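Local coordinates for protein alcohol dehydrogenase YqhD (PDB 4QGS) that reduces a broad range of short-chain aldehydes, including toxic acrolein and malondialdehyde, to alcohols with NADPH, using one zinc ion per subunit, at residues Thr84-Val89 against Thr112-Ala117; Val108-Lys113 against Ala159-Ser164. All coordinates share one frame; numbering follows the deposited sequence.

Contact 1 of 2, residues Thr84-Val89 against Thr112-Ala117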
ATOM      1  N   THR A  84     -20.908   4.470   4.180  1.00 50.66           N
ATOM      2  CA  THR A  84     -20.450   5.600   4.971  1.00 50.40           C
ATOM      3  C   THR A  84     -19.881   6.720   4.113  1.00 38.81           C
ATOM      4  O   THR A  84     -20.099   7.895   4.398  1.00 42.79           O
ATOM      5  CB  THR A  84     -19.391   5.152   5.993  1.00 54.50           C
ATOM      6  OG1 THR A  84     -19.887   4.023   6.723  1.00 54.38           O
ATOM      7  CG2 THR A  84     -19.076   6.277   6.963  1.00 52.53           C
ATOM      8  N   LEU A  85     -19.160   6.359   3.058  1.00 38.92           N
ATOM      9  CA  LEU A  85     -18.563   7.367   2.190  1.00 39.58           C
ATOM     10  C   LEU A  85     -19.650   8.224   1.536  1.00 41.87           C
ATOM     11  O   LEU A  85     -19.476   9.429   1.364  1.00 36.30           O
ATOM     12  CB  LEU A  85     -17.674   6.707   1.131  1.00 38.64           C
ATOM     13  CG  LEU A  85     -16.550   5.828   1.693  1.00 37.22           C
ATOM     14  CD1 LEU A  85     -15.709   5.245   0.580  1.00 33.10           C
ATOM     15  CD2 LEU A  85     -15.669   6.611   2.665  1.00 37.84           C
ATOM     16  N   MET A  86     -20.780   7.606   1.200  1.00 42.43           N
ATOM     17  CA  MET A  86     -21.910   8.338   0.630  1.00 39.32           C
ATOM     18  C   MET A  86     -22.523   9.315   1.632  1.00 38.30           C
ATOM     19  O   MET A  86     -23.004  10.379   1.245  1.00 39.03           O
ATOM     20  CB  MET A  86     -22.990   7.380   0.134  1.00 36.73           C
ATOM     21  CG  MET A  86     -22.790   6.893  -1.286  1.00 40.83           C
ATOM     22  SD  MET A  86     -22.677   8.245  -2.484  1.00 53.28           S
ATOM     23  CE  MET A  86     -20.930   8.259  -2.773  1.00 46.73           C
ATOM     24  N   ASN A  87     -22.518   8.943   2.912  1.00 32.47           N
ATOM     25  CA  ASN A  87     -22.962   9.843   3.978  1.00 37.85           C
ATOM     26  C   ASN A  87     -22.099  11.097   4.018  1.00 40.49           C
ATOM     27  O   ASN A  87     -22.584  12.202   4.260  1.00 44.09           O
ATOM     28  CB  ASN A  87     -22.911   9.145   5.336  1.00 36.77           C
ATOM     29  CG  ASN A  87     -24.147   8.311   5.612  1.00 55.08           C
ATOM     30  OD1 ASN A  87     -25.214   8.547   5.044  1.00 59.78           O
ATOM     31  ND2 ASN A  87     -24.005   7.326   6.489  1.00 54.11           N
ATOM     32  N   ALA A  88     -20.805  10.912   3.792  1.00 39.65           N
ATOM     33  CA  ALA A  88     -19.884  12.038   3.773  1.00 35.54           C
ATOM     34  C   ALA A  88     -20.118  12.878   2.530  1.00 38.61           C
ATOM     35  O   ALA A  88     -20.035  14.104   2.579  1.00 38.12           O
ATOM     36  CB  ALA A  88     -18.458  11.560   3.830  1.00 34.69           C
ATOM     37  N   VAL A  89     -20.405  12.211   1.415  1.00 39.10           N
ATOM     38  CA  VAL A  89     -20.711  12.906   0.166  1.00 40.43           C
ATOM     39  C   VAL A  89     -21.949  13.773   0.372  1.00 42.22           C
ATOM     40  O   VAL A  89     -22.036  14.890  -0.145  1.00 40.10           O
ATOM     41  CB  VAL A  89     -20.926  11.913  -1.002  1.00 41.89           C
ATOM     42  CG1 VAL A  89     -21.493  12.618  -2.232  1.00 39.09           C
ATOM     43  CG2 VAL A  89     -19.615  11.221  -1.350  1.00 34.88           C
ATOM     44  N   THR A 112     -11.505   8.860   1.185  1.00 26.94           N
ATOM     45  CA  THR A 112     -11.620  10.288   0.950  1.00 23.54           C
ATOM     46  C   THR A 112     -11.458  10.593  -0.539  1.00 31.47           C
ATOM     47  O   THR A 112     -12.107  11.496  -1.071  1.00 31.41           O
ATOM     48  CB  THR A 112     -10.594  11.061   1.802  1.00 25.51           C
ATOM     49  OG1 THR A 112     -10.846  10.772   3.187  1.00 22.80           O
ATOM     50  CG2 THR A 112     -10.722  12.557   1.568  1.00 24.17           C
ATOM     51  N   LYS A 113     -10.623   9.818  -1.221  1.00 26.62           N
ATOM     52  CA  LYS A 113     -10.474   9.968  -2.666  1.00 31.71           C
ATOM     53  C   LYS A 113     -11.821   9.748  -3.335  1.00 30.48           C
ATOM     54  O   LYS A 113     -12.208  10.468  -4.261  1.00 29.60           O
ATOM     55  CB  LYS A 113      -9.438   8.989  -3.217  1.00 33.42           C
ATOM     56  CG  LYS A 113      -7.993   9.339  -2.884  1.00 33.52           C
ATOM     57  CD  LYS A 113      -7.019   8.405  -3.591  1.00 37.06           C
ATOM     58  CE  LYS A 113      -5.577   8.743  -3.266  1.00 42.24           C
ATOM     59  NZ  LYS A 113      -4.623   7.864  -4.001  1.00 38.87           N
ATOM     60  N   PHE A 114     -12.546   8.752  -2.850  1.00 26.36           N
ATOM     61  CA  PHE A 114     -13.845   8.448  -3.416  1.00 32.10           C
ATOM     62  C   PHE A 114     -14.829   9.584  -3.159  1.00 36.00           C
ATOM     63  O   PHE A 114     -15.564   9.987  -4.056  1.00 29.03           O
ATOM     64  CB  PHE A 114     -14.378   7.139  -2.843  1.00 31.20           C
ATOM     65  CG  PHE A 114     -15.753   6.806  -3.301  1.00 33.96           C
ATOM     66  CD1 PHE A 114     -15.983   6.369  -4.598  1.00 39.45           C
ATOM     67  CD2 PHE A 114     -16.825   6.935  -2.442  1.00 31.08           C
ATOM     68  CE1 PHE A 114     -17.260   6.065  -5.024  1.00 35.45           C
ATOM     69  CE2 PHE A 114     -18.094   6.625  -2.859  1.00 42.49           C
ATOM     70  CZ  PHE A 114     -18.317   6.195  -4.153  1.00 38.79           C
ATOM     71  N   ILE A 115     -14.833  10.106  -1.933  1.00 31.21           N
ATOM     72  CA  ILE A 115     -15.702  11.228  -1.596  1.00 30.02           C
ATOM     73  C   ILE A 115     -15.439  12.429  -2.510  1.00 26.74           C
ATOM     74  O   ILE A 115     -16.375  13.041  -3.022  1.00 33.58           O
ATOM     75  CB  ILE A 115     -15.523  11.646  -0.120  1.00 27.08           C
ATOM     76  CG1 ILE A 115     -15.936  10.505   0.803  1.00 29.85           C
ATOM     77  CG2 ILE A 115     -16.341  12.886   0.189  1.00 32.19           C
ATOM     78  CD1 ILE A 115     -15.507  10.700   2.262  1.00 29.89           C
ATOM     79  N   ALA A 116     -14.166  12.739  -2.737  1.00 30.14           N
ATOM     80  CA  ALA A 116     -13.776  13.872  -3.572  1.00 30.04           C
ATOM     81  C   ALA A 116     -14.309  13.761  -5.003  1.00 38.35           C
ATOM     82  O   ALA A 116     -14.737  14.751  -5.600  1.00 36.85           O
ATOM     83  CB  ALA A 116     -12.260  14.004  -3.594  1.00 29.04           C
ATOM     84  N   ALA A 117     -14.269  12.556  -5.558  1.00 38.41           N
ATOM     85  CA  ALA A 117     -14.708  12.350  -6.933  1.00 35.42           C
ATOM     86  C   ALA A 117     -16.221  12.247  -7.007  1.00 35.34           C
ATOM     87  O   ALA A 117     -16.860  12.869  -7.859  1.00 33.09           O
ATOM     88  CB  ALA A 117     -14.068  11.107  -7.511  1.00 33.84           C
TER

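Contact 2 of 2, residues Val108-Lys113 against Ala159-Ser164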
ATOM      1  N   VAL A 108      -8.344   5.659   5.183  1.00 30.79           N
ATOM      2  CA  VAL A 108      -8.951   6.984   5.252  1.00 31.69           C
ATOM      3  C   VAL A 108      -8.693   7.724   3.953  1.00 27.78           C
ATOM      4  O   VAL A 108      -9.583   8.377   3.405  1.00 26.93           O
ATOM      5  CB  VAL A 108      -8.406   7.801   6.452  1.00 30.02           C
ATOM      6  CG1 VAL A 108      -8.967   9.228   6.445  1.00 25.48           C
ATOM      7  CG2 VAL A 108      -8.741   7.108   7.762  1.00 28.67           C
ATOM      8  N   LEU A 109      -7.467   7.603   3.459  1.00 25.52           N
ATOM      9  CA  LEU A 109      -7.083   8.244   2.208  1.00 27.69           C
ATOM     10  C   LEU A 109      -7.947   7.754   1.056  1.00 31.47           C
ATOM     11  O   LEU A 109      -8.508   8.556   0.312  1.00 28.25           O
ATOM     12  CB  LEU A 109      -5.609   7.985   1.909  1.00 27.44           C
ATOM     13  CG  LEU A 109      -5.095   8.538   0.583  1.00 28.27           C
ATOM     14  CD1 LEU A 109      -5.224  10.056   0.552  1.00 28.98           C
ATOM     15  CD2 LEU A 109      -3.658   8.110   0.362  1.00 31.60           C
ATOM     16  N   ASP A 110      -8.072   6.436   0.925  1.00 34.88           N
ATOM     17  CA  ASP A 110      -8.809   5.847  -0.190  1.00 32.96           C
ATOM     18  C   ASP A 110     -10.278   6.263  -0.188  1.00 26.38           C
ATOM     19  O   ASP A 110     -10.831   6.641  -1.222  1.00 29.76           O
ATOM     20  CB  ASP A 110      -8.694   4.322  -0.157  1.00 32.56           C
ATOM     21  CG  ASP A 110      -7.333   3.835  -0.607  1.00 43.54           C
ATOM     22  OD1 ASP A 110      -6.533   4.671  -1.083  1.00 41.00           O
ATOM     23  OD2 ASP A 110      -7.070   2.618  -0.505  1.00 47.17           O
ATOM     24  N   GLY A 111     -10.903   6.199   0.979  1.00 23.43           N
ATOM     25  CA  GLY A 111     -12.291   6.580   1.106  1.00 26.53           C
ATOM     26  C   GLY A 111     -12.477   8.051   0.795  1.00 30.74           C
ATOM     27  O   GLY A 111     -13.477   8.460   0.216  1.00 28.42           O
ATOM     28  N   THR A 112     -11.505   8.860   1.185  1.00 26.94           N
ATOM     29  CA  THR A 112     -11.620  10.288   0.950  1.00 23.54           C
ATOM     30  C   THR A 112     -11.458  10.593  -0.539  1.00 31.47           C
ATOM     31  O   THR A 112     -12.107  11.496  -1.071  1.00 31.41           O
ATOM     32  CB  THR A 112     -10.594  11.061   1.802  1.00 25.51           C
ATOM     33  OG1 THR A 112     -10.846  10.772   3.187  1.00 22.80           O
ATOM     34  CG2 THR A 112     -10.722  12.557   1.568  1.00 24.17           C
ATOM     35  N   LYS A 113     -10.623   9.818  -1.221  1.00 26.62           N
ATOM     36  CA  LYS A 113     -10.474   9.968  -2.666  1.00 31.71           C
ATOM     37  C   LYS A 113     -11.821   9.748  -3.335  1.00 30.48           C
ATOM     38  O   LYS A 113     -12.208  10.468  -4.261  1.00 29.60           O
ATOM     39  CB  LYS A 113      -9.438   8.989  -3.217  1.00 33.42           C
ATOM     40  CG  LYS A 113      -7.993   9.339  -2.884  1.00 33.52           C
ATOM     41  CD  LYS A 113      -7.019   8.405  -3.591  1.00 37.06           C
ATOM     42  CE  LYS A 113      -5.577   8.743  -3.266  1.00 42.24           C
ATOM     43  NZ  LYS A 113      -4.623   7.864  -4.001  1.00 38.87           N
ATOM     44  N   ALA A 159      -4.572   9.068  -6.620  1.00 61.32           N
ATOM     45  CA  ALA A 159      -5.205   8.125  -7.535  1.00 60.15           C
ATOM     46  C   ALA A 159      -4.897   6.687  -7.146  1.00 61.01           C
ATOM     47  O   ALA A 159      -3.777   6.208  -7.332  1.00 74.22           O
ATOM     48  CB  ALA A 159      -4.748   8.380  -8.947  1.00 63.74           C
ATOM     49  N   GLY A 160      -5.889   5.989  -6.618  1.00 59.67           N
ATOM     50  CA  GLY A 160      -5.647   4.655  -6.116  1.00 61.67           C
ATOM     51  C   GLY A 160      -6.393   4.511  -4.817  1.00 66.79           C
ATOM     52  O   GLY A 160      -5.961   5.001  -3.769  1.00 62.43           O
ATOM     53  N   ALA A 161      -7.532   3.841  -4.899  1.00 62.42           N
ATOM     54  CA  ALA A 161      -8.404   3.707  -3.757  1.00 55.17           C
ATOM     55  C   ALA A 161      -9.242   2.454  -3.897  1.00 57.91           C
ATOM     56  O   ALA A 161      -9.797   2.182  -4.961  1.00 54.94           O
ATOM     57  CB  ALA A 161      -9.281   4.929  -3.618  1.00 54.49           C
ATOM     58  N   VAL A 162      -9.328   1.690  -2.817  1.00 57.19           N
ATOM     59  CA  VAL A 162     -10.049   0.434  -2.856  1.00 56.49           C
ATOM     60  C   VAL A 162     -11.261   0.494  -1.925  1.00 59.47           C
ATOM     61  O   VAL A 162     -11.129   0.437  -0.702  1.00 57.54           O
ATOM     62  CB  VAL A 162      -9.136  -0.735  -2.477  1.00 58.89           C
ATOM     63  CG1 VAL A 162      -9.753  -2.035  -2.923  1.00 60.36           C
ATOM     64  CG2 VAL A 162      -7.769  -0.562  -3.121  1.00 62.42           C
ATOM     65  N   ILE A 163     -12.441   0.626  -2.526  1.00 61.66           N
ATOM     66  CA  ILE A 163     -13.684   0.850  -1.797  1.00 62.84           C
ATOM     67  C   ILE A 163     -14.495  -0.428  -1.682  1.00 68.11           C
ATOM     68  O   ILE A 163     -14.567  -1.215  -2.624  1.00 66.55           O
ATOM     69  CB  ILE A 163     -14.554   1.931  -2.486  1.00 64.32           C
ATOM     70  CG1 ILE A 163     -13.740   3.208  -2.715  1.00 54.82           C
ATOM     71  CG2 ILE A 163     -15.825   2.218  -1.681  1.00 57.04           C
ATOM     72  CD1 ILE A 163     -13.134   3.783  -1.453  1.00 48.34           C
ATOM     73  N   SER A 164     -15.107  -0.626  -0.522  1.00 67.84           N
ATOM     74  CA  SER A 164     -15.951  -1.784  -0.281  1.00 71.56           C
ATOM     75  C   SER A 164     -17.399  -1.349  -0.128  1.00 72.20           C
ATOM     76  O   SER A 164     -17.675  -0.285   0.416  1.00 73.71           O
ATOM     77  CB  SER A 164     -15.488  -2.535   0.969  1.00 70.58           C
ATOM     78  OG  SER A 164     -14.076  -2.510   1.083  1.00 68.56           O
TER
HETATM   79  O   HOH W   1      -8.714   0.983   0.683  1.00 48.19           O

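Contact 1 of 2, residues Thr84-Val89 against Thr112-Ala117
Phe114 turns its CG anti to the backbone N (chi1 176°) and so extends its ring from its helix into the side chains of Leu85 and Met86, while Ile115 puts CG1 beside its own N (chi1 -63°) and carries its outermost methyl over to Ala88. The two helices, 82-95 and 106-119, belong to the alpha/beta domain of an iron-containing alcohol dehydrogenase, built on a parallel six-stranded sheet; helix 82-95 is the connection of a beta-alpha-beta crossover from strand 69-73 to strand 99-104. Their short segments run roughly the same way, crossing at -44° with 9.2 Å between axes.

Leu85 and Met86 meet the Phe114 ring obliquely, at CD2, CE2 and CZ. Leu85 has its CD1 3.6 Å from Phe114 CD2, with its CB close to the same ring atom. Met86 points away from the other helix at its CB, but its chain bends at chi2 and chi3 and brings the methyl back, placing CE 3.3 Å from Phe114 CE2. Ile163 and Ile130 also touch the Phe114 side chain. With an alanine here, Leu85 CD1 and the Met86 methyl would probably lose the ring they rest against, leaving a gap between the two helices.

Ile115 is in touch with three residues of 84-89: Leu85, Ala88 and Val89. Its CD1 presses on Ala88 CB at 3.5 Å, tighter than ordinary van der Waals contact, and lies 4.1 Å from Leu85 CD2. Ile115 CG1 comes up to the backbone, 3.7 Å from Leu85 O. One turn on from Leu85, Val89 slides past Ile115 in the opposite direction, its CG2 resting 3.9 Å from Ile115 CA.

Contact 2 of 2, residues Val108-Lys113 against Ala159-Ser164
Two polar links join Asp110 and Lys113 to the backbone of Gly160 and Val162. Asp110 CG stands beside its own backbone N, anti to the carbonyl carbon (chi1 -75°), which sets the carboxylate carbon next to Ala161 CA, between Gly160 O and Val162 N. Val162 N donates to Asp110 OD2 over 3.4 Å, a weak bond although fairly straight at 157°. The Lys113 chain, extended beyond CG, reaches Gly160 O with NZ, 3.2 Å away, the donor tilted out of the carbonyl plane. A water adds a second bridge from the carboxylate to the strand: it donates to Asp110 OD2 at 2.6 Å and to Val162 O at 2.8 Å.

One close pair is unfavourable. Asp110 OD1 sits 2.8 Å from Gly160 O, two acceptors facing each other, and the Lys113 ammonium group nearby is likely to ease the repulsion between them.

In this dinucleotide-binding domain, helix 106-119 follows strand 99-104 and points its first turns at the cofactor cleft; strand 161-163 pairs with strand 172-174 in a small antiparallel hairpin and crosses the helix at -82°. Asp110 and Gly160 both bind NADP(+), as does Lys171 beside Val162. Gly160 has a positive phi, and with its backbone angles a CB would jam against the carbonyl O of Ala159.

The remaining touches are van der Waals contacts. The CA atoms of Asp110 and Ala161 are only 4.2 Å apart, a fit consistent with the small side chain of Ala161, whose CB meets the backbone carbonyl of Asp110, 3.3 Å from its O, and also touches Asp110 CB. Farther along the strand, Ile163 turns its end toward the helix and lays CD1 on Gly111 CA, 3.9 Å away, where there is no side chain to hold it off.

Contact 1 and contact 2 lie about 9 Å apart, centre to centre, on the same helix, 106-119, and share Thr112 and Lys113. Along the chain come helix 82-95, then strand 99-104 and helix 106-119, and finally strand 161-163. The early turns of the shared helix meet the hairpin flanked by the NADP(+)-binding residues Gly160 and Lys171, while its later turns pack against the neighbouring helix 82-95. The two interfaces are continuous: Ile163 CD1 lies 3.6 Å from Leu85 CD1 and 3.8 Å from Phe114 CB. Apolar contacts through Leu85, Phe114 and Ile163 thus connect helix 82-95 with the hairpin.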